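PDB 5VIP: MdcD from Pseudomonas aeruginosa, which serves as the beta subunit of a biotin-independent malonate decarboxylase, probably helping to decarboxylate malonyl groups carried on the acyl carrier protein. Local coordinates for residues 66-77 with 108-118. Sequence-based numbering, arbitrary orientation.
Sequences LDGQPAVLAAIE and VPTRALLLLET
Leu73 and Leu113 sit abreast on adjacent parallel strands and point the same way, Leu73 CD1 lying 3.7 Å from Leu113 CD2. Both carry CG anti to the backbone N (chi1 -164° and 175°), which lays the two branched ends flank to flank. On the same face Leu115 spreads over the hollow left by small Ala75, its CB 3.7 Å from Ala75 CB, while its CD2 reaches back to Leu73 CD2. Helix 18-25 packs on these leucines.

On the other face each pair sets a small side chain beside a branched one: Ala112 takes Val72 CG1 against its methyl, and Ala74 leaves space for Leu114 CD2; helix 87-105, which links the strands in a beta-alpha-beta unit of what is, by family, a crotonase-type fold, lies against Val72 and Ala112. Ile76 ends this row: its CD1 touches both Thr118 CB and Leu116 CD2, while CG2 presses on Glu117 O at 3.2 Å.

At the other end, the type I' turn from Leu66 to Gln69 meets Arg111. Gln69 CG rests over the centre of the guanidinium, 3.5 Å above its plane, so an aliphatic bend covers a flat cation whose edge faces Leu66 CB. Nearby, the Pro70 ring wedges against Pro109 and Val108; Pro70 has no N-H to give, and its carbonyl accepts Arg111 N.

With that bond, six backbone hydrogen bonds alternate between the strands, ending with Ile76 N to Leu115 O, 3.0 Å and nearly straight at 173°. The chemistry is thus divided: main-chain polar groups are paired along the strands, and aliphatic side chains fill both faces. Glu117 O, buried beneath Ile76 without a polar partner, is the exception, whereas the Glu117 carboxylate turns away to backbone N-H groups of Ala154, Gly155 and Gly158, which probably stabilise its negative charge.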
# COMPACT_ATOMS: atom_id res chain seq x y z
N LEU B 66 3.34 -13.79 -22.81
CA LEU B 66 4.59 -13.03 -22.84
C LEU B 66 5.71 -14.02 -23.12
O LEU B 66 6.06 -14.81 -22.25
CB LEU B 66 4.82 -12.27 -21.52
CG LEU B 66 3.92 -11.04 -21.31
CD1 LEU B 66 4.02 -10.47 -19.90
CD2 LEU B 66 4.25 -9.95 -22.34
N ASP B 67 6.23 -14.00 -24.35
CA ASP B 67 7.19 -15.00 -24.83
C ASP B 67 6.66 -16.42 -24.63
O ASP B 67 7.38 -17.30 -24.17
CB ASP B 67 8.54 -14.83 -24.11
CG ASP B 67 9.71 -15.38 -24.92
OD1 ASP B 67 9.60 -15.51 -26.16
OD2 ASP B 67 10.76 -15.67 -24.30
N GLY B 68 5.39 -16.63 -24.97
CA GLY B 68 4.78 -17.94 -24.84
C GLY B 68 4.28 -18.31 -23.46
O GLY B 68 3.68 -19.37 -23.29
N GLN B 69 4.52 -17.45 -22.47
CA GLN B 69 4.15 -17.73 -21.08
C GLN B 69 2.84 -17.03 -20.71
O GLN B 69 2.61 -15.90 -21.13
CB GLN B 69 5.26 -17.31 -20.12
CG GLN B 69 6.57 -18.04 -20.34
CD GLN B 69 6.48 -19.50 -19.96
OE1 GLN B 69 6.13 -19.85 -18.83
NE2 GLN B 69 6.78 -20.36 -20.90
N PRO B 70 1.97 -17.72 -19.96
CA PRO B 70 0.67 -17.14 -19.58
C PRO B 70 0.88 -15.84 -18.80
O PRO B 70 1.78 -15.76 -17.97
CB PRO B 70 0.03 -18.22 -18.71
CG PRO B 70 1.23 -19.04 -18.18
CD PRO B 70 2.22 -19.02 -19.31
N ALA B 71 0.06 -14.84 -19.10
CA ALA B 71 0.25 -13.51 -18.55
C ALA B 71 -1.07 -12.76 -18.37
O ALA B 71 -2.08 -13.05 -19.02
CB ALA B 71 1.18 -12.70 -19.45
N VAL B 72 -1.04 -11.80 -17.45
CA VAL B 72 -2.12 -10.85 -17.31
C VAL B 72 -1.46 -9.48 -17.22
O VAL B 72 -0.36 -9.33 -16.68
CB VAL B 72 -3.00 -11.13 -16.07
CG1 VAL B 72 -2.18 -11.06 -14.78
CG2 VAL B 72 -4.22 -10.15 -16.01
N LEU B 73 -2.11 -8.48 -17.79
CA LEU B 73 -1.56 -7.15 -17.87
C LEU B 73 -2.63 -6.21 -17.36
O LEU B 73 -3.77 -6.29 -17.80
CB LEU B 73 -1.17 -6.82 -19.33
CG LEU B 73 -0.25 -5.66 -19.66
CD1 LEU B 73 0.38 -5.86 -21.05
CD2 LEU B 73 -1.02 -4.35 -19.61
N ALA B 74 -2.30 -5.35 -16.39
CA ALA B 74 -3.21 -4.29 -16.01
C ALA B 74 -2.55 -2.97 -16.35
O ALA B 74 -1.42 -2.71 -15.94
CB ALA B 74 -3.57 -4.37 -14.50
N ALA B 75 -3.25 -2.13 -17.12
CA ALA B 75 -2.72 -0.85 -17.55
C ALA B 75 -3.70 0.26 -17.19
O ALA B 75 -4.87 0.21 -17.57
CB ALA B 75 -2.45 -0.85 -19.04
N ILE B 76 -3.22 1.26 -16.47
CA ILE B 76 -4.08 2.38 -16.08
C ILE B 76 -3.98 3.47 -17.13
O ILE B 76 -2.89 3.80 -17.60
CB ILE B 76 -3.69 2.93 -14.69
CG1 ILE B 76 -3.71 1.79 -13.67
CG2 ILE B 76 -4.62 4.07 -14.29
CD1 ILE B 76 -3.17 2.16 -12.30
N GLU B 77 -5.13 3.98 -17.53
CA GLU B 77 -5.17 5.06 -18.51
C GLU B 77 -5.04 6.39 -17.79
O GLU B 77 -6.00 6.91 -17.23
CB GLU B 77 -6.46 5.00 -19.33
CG GLU B 77 -6.57 6.10 -20.39
CD GLU B 77 -5.37 6.15 -21.32
OE1 GLU B 77 -5.32 5.34 -22.28
OE2 GLU B 77 -4.47 7.01 -21.10
N VAL B 108 0.14 -23.19 -12.76
CA VAL B 108 0.19 -22.42 -14.00
C VAL B 108 0.97 -21.13 -13.74
O VAL B 108 0.54 -20.33 -12.94
CB VAL B 108 -1.23 -22.08 -14.50
CG1 VAL B 108 -1.17 -21.14 -15.72
CG2 VAL B 108 -2.01 -23.35 -14.82
N PRO B 109 2.11 -20.94 -14.42
CA PRO B 109 3.06 -19.88 -14.03
C PRO B 109 2.70 -18.50 -14.56
O PRO B 109 3.50 -17.85 -15.22
CB PRO B 109 4.38 -20.37 -14.63
CG PRO B 109 3.95 -21.13 -15.86
CD PRO B 109 2.66 -21.82 -15.47
N THR B 110 1.49 -18.05 -14.26
CA THR B 110 1.01 -16.78 -14.79
C THR B 110 1.78 -15.59 -14.24
O THR B 110 2.01 -15.47 -13.04
CB THR B 110 -0.49 -16.62 -14.52
OG1 THR B 110 -1.17 -17.68 -15.20
CG2 THR B 110 -1.00 -15.28 -15.03
N ARG B 111 2.20 -14.73 -15.16
CA ARG B 111 3.02 -13.56 -14.88
C ARG B 111 2.14 -12.31 -14.94
O ARG B 111 1.32 -12.19 -15.83
CB ARG B 111 4.15 -13.45 -15.91
CG ARG B 111 4.88 -14.76 -16.23
CD ARG B 111 5.58 -14.69 -17.57
NE ARG B 111 6.87 -15.40 -17.60
CZ ARG B 111 7.76 -15.28 -18.58
NH1 ARG B 111 7.52 -14.47 -19.62
NH2 ARG B 111 8.92 -15.95 -18.52
N ALA B 112 2.32 -11.38 -14.01
CA ALA B 112 1.54 -10.14 -14.02
C ALA B 112 2.42 -8.94 -14.35
O ALA B 112 3.50 -8.76 -13.77
CB ALA B 112 0.83 -9.93 -12.67
N LEU B 113 1.93 -8.12 -15.28
CA LEU B 113 2.62 -6.93 -15.75
C LEU B 113 1.74 -5.72 -15.49
O LEU B 113 0.57 -5.67 -15.93
CB LEU B 113 2.94 -7.06 -17.24
CG LEU B 113 3.55 -5.87 -17.98
CD1 LEU B 113 4.91 -5.49 -17.38
CD2 LEU B 113 3.70 -6.22 -19.44
N LEU B 114 2.28 -4.75 -14.75
CA LEU B 114 1.52 -3.56 -14.35
C LEU B 114 2.06 -2.32 -15.06
O LEU B 114 3.22 -1.96 -14.89
CB LEU B 114 1.59 -3.34 -12.83
CG LEU B 114 1.10 -4.50 -11.96
CD1 LEU B 114 1.30 -4.16 -10.46
CD2 LEU B 114 -0.37 -4.76 -12.26
N LEU B 115 1.19 -1.66 -15.83
CA LEU B 115 1.53 -0.39 -16.45
C LEU B 115 0.90 0.75 -15.64
O LEU B 115 -0.30 1.02 -15.75
CB LEU B 115 1.04 -0.35 -17.90
CG LEU B 115 1.97 -0.89 -19.00
CD1 LEU B 115 2.73 -2.16 -18.62
CD2 LEU B 115 1.20 -1.10 -20.30
N LEU B 116 1.72 1.41 -14.83
CA LEU B 116 1.22 2.30 -13.79
C LEU B 116 1.29 3.78 -14.15
O LEU B 116 2.31 4.44 -13.93
CB LEU B 116 1.99 2.05 -12.49
CG LEU B 116 1.87 0.61 -11.97
CD1 LEU B 116 2.63 0.41 -10.66
CD2 LEU B 116 0.41 0.24 -11.79
N GLU B 117 0.20 4.30 -14.71
CA GLU B 117 0.09 5.74 -14.98
C GLU B 117 -1.05 6.24 -14.12
O GLU B 117 -2.20 6.11 -14.49
CB GLU B 117 -0.19 6.01 -16.46
CG GLU B 117 0.90 5.51 -17.40
CD GLU B 117 2.25 6.17 -17.14
OE1 GLU B 117 3.29 5.45 -17.11
OE2 GLU B 117 2.28 7.41 -16.97
N THR B 118 -0.73 6.79 -12.95
CA THR B 118 -1.76 7.07 -11.97
C THR B 118 -1.30 8.12 -10.96
O THR B 118 -0.10 8.22 -10.64
CB THR B 118 -2.19 5.77 -11.25
OG1 THR B 118 -3.28 6.04 -10.35
CG2 THR B 118 -1.01 5.16 -10.48